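Local coordinates for filamentation induced by cAMP protein Fic (Desulfovibrio alaskensis, PDB 4RGL) that belongs to the Fic family and joins a mostly helical Fic core to a C-terminal domain probably of the winged-helix type, its precise function remaining unassigned, at residues P42-R45 with R46-R49; Q68-A71 with V72-K76; Y177-F181 with I182-A186; G190-G193 with R194-Q197; R295-R299 with N300-N304. One frame throughout, in Å; residues are numbered along the deposited sequence.

The five contacts follow one another along the chain, each a local packing unit of a helix or a helix end. Contacts 1 and 2 lie on the successive helices 42-59 and 66-74, their centres about 13 Å apart, and touch where Arg46 NH1 packs on Ile73 CG2 at 3.9 Å. Contacts 3 and 4 lie at the end of helix 168-182 and the start of helix 189-202, bracketing the loop of the Fic motif; their centres are about 10 Å apart, and Phe179 CZ meets Met192 CB at 3.6 Å. Contact 5, centred about 64 Å from the centre of contact 3, sits in a different family region, consistent with a separate C-terminal module.

Contact 1: P42-R45 with R46-R49; sequences PRLR and RENR
Leu44 and Glu47 lie side by side on the first turns of helix 42-59, pointing the same way, the carboxylate end of Glu47 running alongside a Leu44 methyl. Both have CG anti to the carbonyl carbon, which for Glu47 (chi1 -73°) brings the side chain back over the preceding turn. Its CG passes 3.2 Å from Arg43 O, the carbonyl that also accepts the Glu47 N-H at 2.7 Å. Beyond CG the chain is extended, and it carries OE1 of Glu47 to 3.9 Å from CD2 of Leu44. Asn48 follows the same pattern one residue on: its amide carbon CG rests 3.5 Å from Leu44 O, while its backbone N bonds that oxygen at 3.0 Å. Arg46 and Arg49 turn differently. In Arg49, chi1 of 179° and bends at chi2 and chi3 lead the guanidinium away from the turn of Arg45, although its CB still sits 3.3 Å from Arg45 O. The Arg49 N-H closes the run of regular i to i+4 bonds on that same carbonyl. Around this turn, Arg46 packs on Phe92 of helix 82-95 and Arg49 on Tyr95 of that helix. The Arg49 guanidinium forms a salt bridge with Glu96 and a hydrogen bond to the carbonyl of Ala209, while Arg45 leans on Leu40 just before the helix and on Tyr210 of a loop distant in sequence.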
# COMPACT_ATOMS: atom_id res chain seq x y z
N PRO A 42 -1.08 10.71 6.58
CA PRO A 42 -0.29 10.57 5.34
C PRO A 42 0.83 9.53 5.49
O PRO A 42 1.14 8.81 4.53
CB PRO A 42 0.28 11.98 5.12
CG PRO A 42 -0.60 12.88 5.91
CD PRO A 42 -1.03 12.09 7.09
N ARG A 43 1.44 9.44 6.71
CA ARG A 43 2.49 8.46 6.99
C ARG A 43 1.96 7.03 6.88
O ARG A 43 2.62 6.18 6.27
CB ARG A 43 3.10 8.70 8.38
CG ARG A 43 4.04 9.89 8.42
CD ARG A 43 4.63 10.10 9.81
NE ARG A 43 5.68 11.13 9.80
CZ ARG A 43 5.45 12.43 9.97
NH1 ARG A 43 4.20 12.87 10.15
NH2 ARG A 43 6.45 13.30 9.94
N LEU A 44 0.73 6.78 7.40
CA LEU A 44 0.10 5.45 7.33
C LEU A 44 -0.23 5.08 5.88
O LEU A 44 0.04 3.95 5.46
CB LEU A 44 -1.16 5.40 8.20
CG LEU A 44 -0.94 5.60 9.71
CD1 LEU A 44 -2.27 5.70 10.45
CD2 LEU A 44 -0.08 4.48 10.30
N ARG A 45 -0.77 6.05 5.09
CA ARG A 45 -1.01 5.84 3.65
C ARG A 45 0.29 5.47 2.95
O ARG A 45 0.31 4.56 2.13
CB ARG A 45 -1.61 7.10 3.00
CG ARG A 45 -3.02 7.40 3.42
CD ARG A 45 -3.61 8.51 2.56
NE ARG A 45 -4.94 8.91 3.02
CZ ARG A 45 -5.16 9.90 3.88
NH1 ARG A 45 -4.14 10.59 4.39
NH2 ARG A 45 -6.39 10.21 4.24
N ARG A 46 1.40 6.16 3.31
CA ARG A 46 2.70 5.90 2.72
C ARG A 46 3.22 4.52 3.16
O ARG A 46 3.70 3.76 2.32
CB ARG A 46 3.70 7.01 3.11
CG ARG A 46 5.09 6.86 2.46
CD ARG A 46 5.02 6.81 0.92
NE ARG A 46 4.38 8.00 0.36
CZ ARG A 46 5.03 9.13 0.08
NH1 ARG A 46 6.33 9.23 0.33
NH2 ARG A 46 4.38 10.17 -0.43
N GLU A 47 3.09 4.18 4.47
CA GLU A 47 3.51 2.87 4.98
C GLU A 47 2.86 1.76 4.18
O GLU A 47 3.55 0.83 3.75
CB GLU A 47 3.16 2.73 6.47
CG GLU A 47 4.03 3.56 7.40
CD GLU A 47 3.70 3.41 8.88
OE1 GLU A 47 3.05 2.41 9.25
OE2 GLU A 47 4.12 4.29 9.67
N ASN A 48 1.55 1.88 3.93
CA ASN A 48 0.80 0.90 3.14
C ASN A 48 1.26 0.90 1.69
O ASN A 48 1.50 -0.16 1.12
CB ASN A 48 -0.69 1.19 3.21
CG ASN A 48 -1.30 0.88 4.55
OD1 ASN A 48 -0.72 0.17 5.37
ND2 ASN A 48 -2.53 1.32 4.75
N ARG A 49 1.41 2.11 1.09
CA ARG A 49 1.88 2.25 -0.29
C ARG A 49 3.27 1.60 -0.46
O ARG A 49 3.47 0.85 -1.41
CB ARG A 49 1.91 3.74 -0.69
CG ARG A 49 2.41 4.00 -2.13
CD ARG A 49 1.62 3.22 -3.20
NE ARG A 49 0.16 3.42 -3.07
CZ ARG A 49 -0.50 4.45 -3.60
NH1 ARG A 49 0.16 5.43 -4.20
NH2 ARG A 49 -1.81 4.54 -3.46

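Contact 2: Q68-A71 with V72-K76; sequences QVTA and VIDGK
From Gln68 to Asp74 the backbone keeps regular helical bonding to Val72, Ile73 and Asp74, then Gly75 turns to positive phi (100°) and the chain leaves the helix. This ending is a Schellman motif: Lys76 N reaches back to Ala71 O in a weak bond of 2.9 Å, and Gly75 N makes a weak inner bond to Val72 O at 3.3 Å. The Ala71 carbonyl thus serves two donors, since Gly75 N also bonds it, at 3.0 Å. Glycine suits the turn because it has no CB to press against the carbonyl oxygen before it. On the inward side of the helix Val69 and Ile73 lie alongside each other, one turn apart and pointing the same way, with CG1 of Val69 3.9 Å from CD1 of Ile73. Both reach the neighbouring helices: Val69 touches Gln54 and Val88, while Ile73 packs on Ile50, Ile53 and Phe92. On another side Thr70 and Asp74 form a second parallel pair. Thr70 turns its methyl, not its hydroxyl, to the carboxylate (CG2 to OD2 3.6 Å), because OG1 lies anti to the carbonyl carbon and bonds the backbone of Leu66. The Asp74 CG folds over Thr70 O, 3.2 Å away, where the Asp74 N-H already bonds. Val72 packs against Ile85 and Val88 of helix 82-95 and on Val78 of the following loop. Across the motif itself the aliphatic start of Lys76 comes back over the last turn, its CB 4.1 Å from Ala71 CB.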
# COMPACT_ATOMS: atom_id res chain seq x y z
N GLN A 68 14.65 -1.39 2.95
CA GLN A 68 15.37 -0.79 1.81
C GLN A 68 14.41 0.03 0.94
O GLN A 68 14.68 1.20 0.66
CB GLN A 68 16.07 -1.87 0.97
CG GLN A 68 17.26 -2.51 1.67
CD GLN A 68 17.92 -3.56 0.81
OE1 GLN A 68 17.38 -4.65 0.58
NE2 GLN A 68 19.13 -3.26 0.34
N VAL A 69 13.27 -0.58 0.52
CA VAL A 69 12.28 0.10 -0.32
C VAL A 69 11.80 1.40 0.38
O VAL A 69 11.69 2.44 -0.27
CB VAL A 69 11.09 -0.84 -0.66
CG1 VAL A 69 9.96 -0.07 -1.34
CG2 VAL A 69 11.56 -2.00 -1.53
N THR A 70 11.61 1.34 1.72
CA THR A 70 11.25 2.52 2.51
C THR A 70 12.32 3.61 2.36
O THR A 70 11.99 4.75 2.04
CB THR A 70 11.06 2.14 3.99
OG1 THR A 70 10.06 1.12 4.09
CG2 THR A 70 10.68 3.32 4.86
N ALA A 71 13.60 3.23 2.53
CA ALA A 71 14.72 4.16 2.44
C ALA A 71 14.82 4.78 1.03
O ALA A 71 15.13 5.97 0.91
CB ALA A 71 16.01 3.46 2.79
N VAL A 72 14.54 3.98 -0.04
CA VAL A 72 14.55 4.49 -1.43
C VAL A 72 13.52 5.59 -1.58
O VAL A 72 13.85 6.69 -2.02
CB VAL A 72 14.30 3.36 -2.46
CG1 VAL A 72 14.26 3.91 -3.89
CG2 VAL A 72 15.34 2.27 -2.35
N ILE A 73 12.27 5.30 -1.17
CA ILE A 73 11.16 6.23 -1.31
C ILE A 73 11.32 7.42 -0.32
O ILE A 73 10.92 8.53 -0.65
CB ILE A 73 9.81 5.47 -1.10
CG1 ILE A 73 9.62 4.38 -2.20
CG2 ILE A 73 8.61 6.46 -1.08
CD1 ILE A 73 8.40 3.45 -2.00
N ASP A 74 11.97 7.19 0.84
CA ASP A 74 12.20 8.27 1.81
C ASP A 74 13.26 9.24 1.31
O ASP A 74 13.23 10.42 1.64
CB ASP A 74 12.63 7.70 3.18
CG ASP A 74 11.47 7.20 4.04
OD1 ASP A 74 10.30 7.31 3.60
OD2 ASP A 74 11.73 6.77 5.19
N GLY A 75 14.19 8.74 0.51
CA GLY A 75 15.32 9.52 0.00
C GLY A 75 16.59 9.25 0.78
O GLY A 75 17.64 9.83 0.48
N LYS A 76 16.51 8.33 1.79
CA LYS A 76 17.63 7.98 2.68
C LYS A 76 18.71 7.15 1.95
O LYS A 76 18.54 6.83 0.76
CB LYS A 76 17.11 7.20 3.92
CG LYS A 76 16.02 7.92 4.73
CD LYS A 76 16.58 9.09 5.55
CE LYS A 76 15.51 9.78 6.37
NZ LYS A 76 14.93 8.87 7.40

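Contact 3: Y177-F181 with I182-A186; sequences YEFEF and IHPFA
His183 ND1 donates to the backbone oxygen Glu180 O at 2.6 Å; the acceptor lies only 5° out of the imidazole plane, so the ring meets the carbonyl by its edge, which probably holds the ring's rotation. Behind it, His183 N bonds Phe179 O at 3.0 Å as the last helical turn closes, and with positive phi at His183 the chain swings off the helix. Pro184 then lies over one face of the Phe179 ring, in a CH-pi contact of 3.9 Å from CD to the ring centroid, with CG 3.5 Å from CE2. Phe185 comes to the rim of the same ring, its CE2 3.8 Å from Phe179 CZ. These residues open the Fic motif, His-Pro-Phe at the head of the loop to helix 189-202, and the side chain of His183 comes within about 4 Å (nearest atoms) of an unknown ligand. Further out, Arg128 takes the carbonyls of Ile182 and His183 by hydrogen bonds. Glu180, whose chain bends at chi2, points its carboxylate to a salt bridge with Arg136. Phe185 stacks with His113, and its carbonyl accepts from Asn189 ND2, while Ile182 is held against Leu153 and Met154 of helix 150-163.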
# COMPACT_ATOMS: atom_id res chain seq x y z
N TYR A 177 -7.29 -11.51 -14.08
CA TYR A 177 -7.21 -12.85 -14.65
C TYR A 177 -7.04 -12.79 -16.16
O TYR A 177 -6.19 -13.50 -16.71
CB TYR A 177 -8.46 -13.66 -14.28
CG TYR A 177 -8.57 -14.99 -14.98
CD1 TYR A 177 -7.84 -16.09 -14.54
CD2 TYR A 177 -9.49 -15.19 -16.00
CE1 TYR A 177 -7.99 -17.34 -15.14
CE2 TYR A 177 -9.68 -16.45 -16.58
CZ TYR A 177 -8.91 -17.52 -16.15
OH TYR A 177 -9.07 -18.75 -16.75
N GLU A 178 -7.83 -11.96 -16.83
CA GLU A 178 -7.75 -11.82 -18.28
C GLU A 178 -6.44 -11.16 -18.70
O GLU A 178 -5.77 -11.65 -19.61
CB GLU A 178 -8.94 -11.02 -18.81
CG GLU A 178 -10.26 -11.77 -18.72
CD GLU A 178 -10.31 -13.06 -19.52
OE1 GLU A 178 -9.84 -13.06 -20.68
OE2 GLU A 178 -10.82 -14.07 -18.98
N PHE A 179 -6.04 -10.07 -17.99
CA PHE A 179 -4.81 -9.32 -18.27
C PHE A 179 -3.58 -10.23 -18.15
O PHE A 179 -2.68 -10.15 -18.98
CB PHE A 179 -4.68 -8.12 -17.31
CG PHE A 179 -3.53 -7.19 -17.62
CD1 PHE A 179 -2.26 -7.44 -17.12
CD2 PHE A 179 -3.72 -6.06 -18.40
CE1 PHE A 179 -1.18 -6.60 -17.43
CE2 PHE A 179 -2.66 -5.20 -18.69
CZ PHE A 179 -1.39 -5.48 -18.20
N GLU A 180 -3.55 -11.10 -17.12
CA GLU A 180 -2.42 -12.00 -16.90
C GLU A 180 -2.30 -13.02 -18.05
O GLU A 180 -1.20 -13.38 -18.45
CB GLU A 180 -2.56 -12.73 -15.54
CG GLU A 180 -1.27 -13.36 -15.02
CD GLU A 180 -0.91 -14.74 -15.55
OE1 GLU A 180 -1.76 -15.35 -16.25
OE2 GLU A 180 0.16 -15.26 -15.18
N PHE A 181 -3.46 -13.47 -18.59
CA PHE A 181 -3.48 -14.42 -19.71
C PHE A 181 -2.92 -13.78 -20.99
O PHE A 181 -2.24 -14.46 -21.77
CB PHE A 181 -4.91 -14.94 -19.95
CG PHE A 181 -5.07 -15.72 -21.24
CD1 PHE A 181 -4.70 -17.06 -21.31
CD2 PHE A 181 -5.59 -15.12 -22.38
CE1 PHE A 181 -4.83 -17.78 -22.50
CE2 PHE A 181 -5.70 -15.83 -23.58
CZ PHE A 181 -5.33 -17.16 -23.63
N ILE A 182 -3.25 -12.50 -21.23
CA ILE A 182 -2.85 -11.84 -22.47
C ILE A 182 -1.36 -11.41 -22.41
O ILE A 182 -0.65 -11.58 -23.41
CB ILE A 182 -3.78 -10.63 -22.78
CG1 ILE A 182 -5.27 -11.08 -22.83
CG2 ILE A 182 -3.35 -9.94 -24.10
CD1 ILE A 182 -6.31 -9.92 -22.91
N HIS A 183 -0.88 -10.89 -21.23
CA HIS A 183 0.51 -10.38 -21.11
C HIS A 183 0.79 -9.38 -22.23
O HIS A 183 1.51 -9.70 -23.18
CB HIS A 183 1.53 -11.55 -21.14
CG HIS A 183 2.08 -11.93 -19.80
ND1 HIS A 183 1.27 -12.52 -18.84
CD2 HIS A 183 3.36 -11.94 -19.36
CE1 HIS A 183 2.07 -12.79 -17.82
NE2 HIS A 183 3.34 -12.47 -18.09
N PRO A 184 0.09 -8.21 -22.23
CA PRO A 184 0.14 -7.34 -23.42
C PRO A 184 1.49 -6.63 -23.60
O PRO A 184 1.79 -6.19 -24.70
CB PRO A 184 -0.97 -6.32 -23.14
CG PRO A 184 -1.11 -6.31 -21.68
CD PRO A 184 -0.87 -7.71 -21.24
N PHE A 185 2.26 -6.48 -22.53
CA PHE A 185 3.51 -5.74 -22.61
C PHE A 185 4.72 -6.69 -22.65
O PHE A 185 4.62 -7.84 -22.23
CB PHE A 185 3.64 -4.78 -21.43
CG PHE A 185 2.51 -3.78 -21.34
CD1 PHE A 185 2.46 -2.69 -22.19
CD2 PHE A 185 1.53 -3.91 -20.37
CE1 PHE A 185 1.42 -1.76 -22.10
CE2 PHE A 185 0.49 -2.98 -20.27
CZ PHE A 185 0.45 -1.91 -21.14
N ALA A 186 5.85 -6.19 -23.17
CA ALA A 186 7.08 -6.96 -23.23
C ALA A 186 7.60 -7.30 -21.82
O ALA A 186 8.16 -8.37 -21.61
CB ALA A 186 8.14 -6.19 -24.00

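Contact 4: G190-G193 with R194-Q197; sequences GRMG and RLWQ
Arg194 meets Gly190 twice, by a backbone bond and by its guanidinium lying over the Gly190 peptide. The backbone bonds come first: Arg194 N to Gly190 O at 3.2 Å and Leu195 N to Arg191 O at 3.0 Å begin a regular helical run that continues to Gln197. The guanidinium packing comes next. The Arg194 chain, extended from CG to NE, runs back along the helix and lays one face of the guanidinium over this peptide, NH1 standing 3.3 Å from Gly190 C. At the guanidinium's edge, in its plane, comes the methylene CG of Arg191, 3.9 Å from NH1. Arg194 is held in this position by a salt bridge from NH2 to Glu60 and a hydrogen bond from NH1 to Ser56. Ser56 and Glu60 are consistent with the inhibitory motif of Fic proteins, where such a glutamate pairs with the second arginine of the Fic motif. Arg191 and Gly190 hydrogen-bond an unknown ligand. Apolar packing closes the account. Met192, a selenomethionine, lies beside Leu195, SE to CD2 at 4.0 Å, and its CE approaches Trp196 CE3 at 4.2 Å. Helix 106-117 covers Met192 and Trp196 through Leu109, helix 42-59 flanks Arg191 and Arg194, and helix 168-182 adds Phe179 and His176.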
# COMPACT_ATOMS: atom_id res chain seq x y z
N GLY A 190 3.05 -8.58 -14.69
CA GLY A 190 2.66 -8.91 -13.32
C GLY A 190 2.36 -7.67 -12.50
O GLY A 190 1.26 -7.51 -11.98
N ARG A 191 3.32 -6.74 -12.47
CA ARG A 191 3.20 -5.47 -11.75
C ARG A 191 2.03 -4.60 -12.30
O ARG A 191 1.36 -3.92 -11.52
CB ARG A 191 4.51 -4.70 -11.83
CG ARG A 191 5.64 -5.35 -11.03
CD ARG A 191 6.98 -4.71 -11.32
NE ARG A 191 7.56 -5.22 -12.56
CZ ARG A 191 8.69 -4.77 -13.09
NH1 ARG A 191 9.34 -3.76 -12.51
NH2 ARG A 191 9.17 -5.29 -14.21
N MSE A 192 1.79 -4.65 -13.65
CA MSE A 192 0.67 -3.92 -14.28
C MSE A 192 -0.68 -4.53 -13.90
O MSE A 192 -1.69 -3.83 -13.84
CB MSE A 192 0.82 -3.90 -15.81
CG MSE A 192 1.91 -2.96 -16.31
SE MSE A 192 1.59 -1.12 -15.80
CE MSE A 192 -0.03 -0.79 -16.78
N GLY A 193 -0.69 -5.85 -13.69
CA GLY A 193 -1.88 -6.56 -13.26
C GLY A 193 -2.35 -6.11 -11.90
O GLY A 193 -3.51 -5.68 -11.74
N ARG A 194 -1.42 -6.10 -10.91
CA ARG A 194 -1.72 -5.67 -9.54
C ARG A 194 -2.03 -4.18 -9.49
O ARG A 194 -2.91 -3.77 -8.71
CB ARG A 194 -0.55 -5.99 -8.62
CG ARG A 194 -0.24 -7.46 -8.58
CD ARG A 194 0.99 -7.77 -7.80
NE ARG A 194 1.57 -9.02 -8.26
CZ ARG A 194 2.62 -9.09 -9.06
NH1 ARG A 194 3.31 -8.00 -9.34
NH2 ARG A 194 3.06 -10.26 -9.49
N LEU A 195 -1.36 -3.38 -10.33
CA LEU A 195 -1.60 -1.94 -10.38
C LEU A 195 -3.02 -1.66 -10.85
O LEU A 195 -3.73 -0.88 -10.21
CB LEU A 195 -0.60 -1.25 -11.31
CG LEU A 195 -0.86 0.26 -11.58
CD1 LEU A 195 -0.64 1.09 -10.31
CD2 LEU A 195 0.02 0.77 -12.69
N TRP A 196 -3.44 -2.30 -11.95
CA TRP A 196 -4.74 -2.02 -12.54
C TRP A 196 -5.87 -2.58 -11.66
O TRP A 196 -6.93 -1.95 -11.58
CB TRP A 196 -4.83 -2.56 -13.96
CG TRP A 196 -5.27 -1.52 -14.95
CD1 TRP A 196 -6.43 -1.51 -15.67
CD2 TRP A 196 -4.66 -0.24 -15.16
NE1 TRP A 196 -6.51 -0.36 -16.42
CE2 TRP A 196 -5.46 0.46 -16.09
CE3 TRP A 196 -3.49 0.38 -14.68
CZ2 TRP A 196 -5.13 1.73 -16.56
CZ3 TRP A 196 -3.18 1.65 -15.11
CH2 TRP A 196 -3.98 2.31 -16.05
N GLN A 197 -5.62 -3.67 -10.92
CA GLN A 197 -6.61 -4.16 -9.96
C GLN A 197 -6.83 -3.11 -8.85
O GLN A 197 -7.98 -2.78 -8.54
CB GLN A 197 -6.18 -5.50 -9.36
CG GLN A 197 -7.17 -6.00 -8.31
CD GLN A 197 -6.79 -7.33 -7.74
OE1 GLN A 197 -6.68 -8.32 -8.46
NE2 GLN A 197 -6.75 -7.41 -6.42

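Contact 5: R295-R299 with N300-N304; sequences RPTFR and NNYLN
Helix 295-308 is the third helix of a C-terminal domain whose three helices and three-stranded sheet are consistent with a winged helix, the place usually taken by the recognition helix, and Phe298 and Leu303 meet inside it at a wider pi-type turn. Here Leu303 N bonds Phe298 O at 2.8 Å, almost straight (170°), and Asn304 N bonds Arg299 O, each spanning five residues instead of four; Tyr302 N adds a weak bond to Phe298 O. One carbonyl thus grips two N-H groups. The added residue changes which side chains stand together. Leu303 CB comes over one face of the Phe298 ring in a CH-pi contact, 4.3 Å from its centroid, while CD2 of Leu303 lies 3.8 Å from CE2. Tyr302 crosses Phe298 at about a right angle, its CB 3.8 Å from Phe298 CD1. Its own ring is met at the edge, in plane, by Thr297 O, 3.7 Å from CD1. Arg299 bends at chi2, after a chi1 of -154°, and spreads its guanidinium against Leu303, whose CD2 lies over one face. Phe298 and Tyr302 reach helix 283-290 at Leu286 and Leu290, and Tyr302 also touches Leu272. The chemistry implies a divided helix: aromatic and aliphatic groups pack it against the other helices of the domain, while Asn300 and Asn301 keep their amides on the exposed side.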
# COMPACT_ATOMS: atom_id res chain seq x y z
N ARG A 295 5.59 32.53 33.95
CA ARG A 295 5.65 31.32 34.77
C ARG A 295 4.27 30.58 34.82
O ARG A 295 4.23 29.37 34.54
CB ARG A 295 6.14 31.64 36.18
CG ARG A 295 7.63 31.92 36.24
CD ARG A 295 8.03 32.52 37.56
NE ARG A 295 7.52 33.88 37.71
CZ ARG A 295 7.89 34.70 38.69
NH1 ARG A 295 8.78 34.31 39.59
NH2 ARG A 295 7.39 35.93 38.76
N PRO A 296 3.13 31.27 35.13
CA PRO A 296 1.83 30.55 35.18
C PRO A 296 1.52 29.82 33.86
O PRO A 296 0.99 28.72 33.89
CB PRO A 296 0.82 31.67 35.46
CG PRO A 296 1.61 32.72 36.16
CD PRO A 296 2.97 32.69 35.53
N THR A 297 1.93 30.41 32.70
CA THR A 297 1.74 29.78 31.38
C THR A 297 2.56 28.46 31.29
O THR A 297 2.04 27.45 30.82
CB THR A 297 2.12 30.76 30.25
OG1 THR A 297 1.28 31.91 30.33
CG2 THR A 297 2.00 30.13 28.86
N PHE A 298 3.83 28.48 31.78
CA PHE A 298 4.69 27.29 31.76
C PHE A 298 4.10 26.16 32.64
O PHE A 298 4.06 25.01 32.22
CB PHE A 298 6.12 27.63 32.22
CG PHE A 298 6.99 26.42 32.47
CD1 PHE A 298 7.45 25.65 31.41
CD2 PHE A 298 7.39 26.08 33.76
CE1 PHE A 298 8.23 24.51 31.64
CE2 PHE A 298 8.19 24.96 33.99
CZ PHE A 298 8.61 24.18 32.93
N ARG A 299 3.68 26.49 33.86
CA ARG A 299 3.16 25.50 34.80
C ARG A 299 1.82 24.91 34.29
O ARG A 299 1.65 23.69 34.29
CB ARG A 299 2.98 26.13 36.20
CG ARG A 299 3.06 25.12 37.37
CD ARG A 299 4.49 24.64 37.61
NE ARG A 299 4.62 23.92 38.88
CZ ARG A 299 4.45 22.61 39.02
NH1 ARG A 299 4.09 21.87 37.98
NH2 ARG A 299 4.60 22.04 40.21
N ASN A 300 0.92 25.78 33.77
CA ASN A 300 -0.44 25.38 33.38
C ASN A 300 -0.50 24.74 31.97
O ASN A 300 -1.34 23.87 31.73
CB ASN A 300 -1.40 26.58 33.43
CG ASN A 300 -1.52 27.22 34.80
OD1 ASN A 300 -1.39 26.56 35.84
ND2 ASN A 300 -1.85 28.50 34.83
N ASN A 301 0.32 25.25 31.01
CA ASN A 301 0.21 24.81 29.60
C ASN A 301 1.34 23.84 29.20
O ASN A 301 1.26 23.23 28.13
CB ASN A 301 0.23 26.03 28.66
CG ASN A 301 -0.89 27.03 28.89
OD1 ASN A 301 -1.81 26.80 29.70
ND2 ASN A 301 -0.86 28.14 28.18
N TYR A 302 2.39 23.71 30.03
CA TYR A 302 3.54 22.88 29.66
C TYR A 302 3.84 21.80 30.73
O TYR A 302 3.77 20.61 30.43
CB TYR A 302 4.79 23.76 29.42
CG TYR A 302 4.70 24.62 28.18
CD1 TYR A 302 3.98 25.82 28.18
CD2 TYR A 302 5.42 24.31 27.03
CE1 TYR A 302 3.89 26.61 27.04
CE2 TYR A 302 5.36 25.11 25.90
CZ TYR A 302 4.60 26.27 25.91
OH TYR A 302 4.53 27.06 24.79
N LEU A 303 4.23 22.23 31.95
CA LEU A 303 4.72 21.31 32.98
C LEU A 303 3.60 20.39 33.54
O LEU A 303 3.78 19.17 33.56
CB LEU A 303 5.38 22.10 34.14
CG LEU A 303 6.24 21.28 35.11
CD1 LEU A 303 7.34 20.51 34.37
CD2 LEU A 303 6.87 22.16 36.15
N ASN A 304 2.46 20.98 34.00
CA ASN A 304 1.34 20.18 34.57
C ASN A 304 0.69 19.23 33.50
O ASN A 304 0.47 18.06 33.80
CB ASN A 304 0.27 21.09 35.19
CG ASN A 304 0.70 21.74 36.50
OD1 ASN A 304 1.53 21.21 37.24
ND2 ASN A 304 0.05 22.84 36.84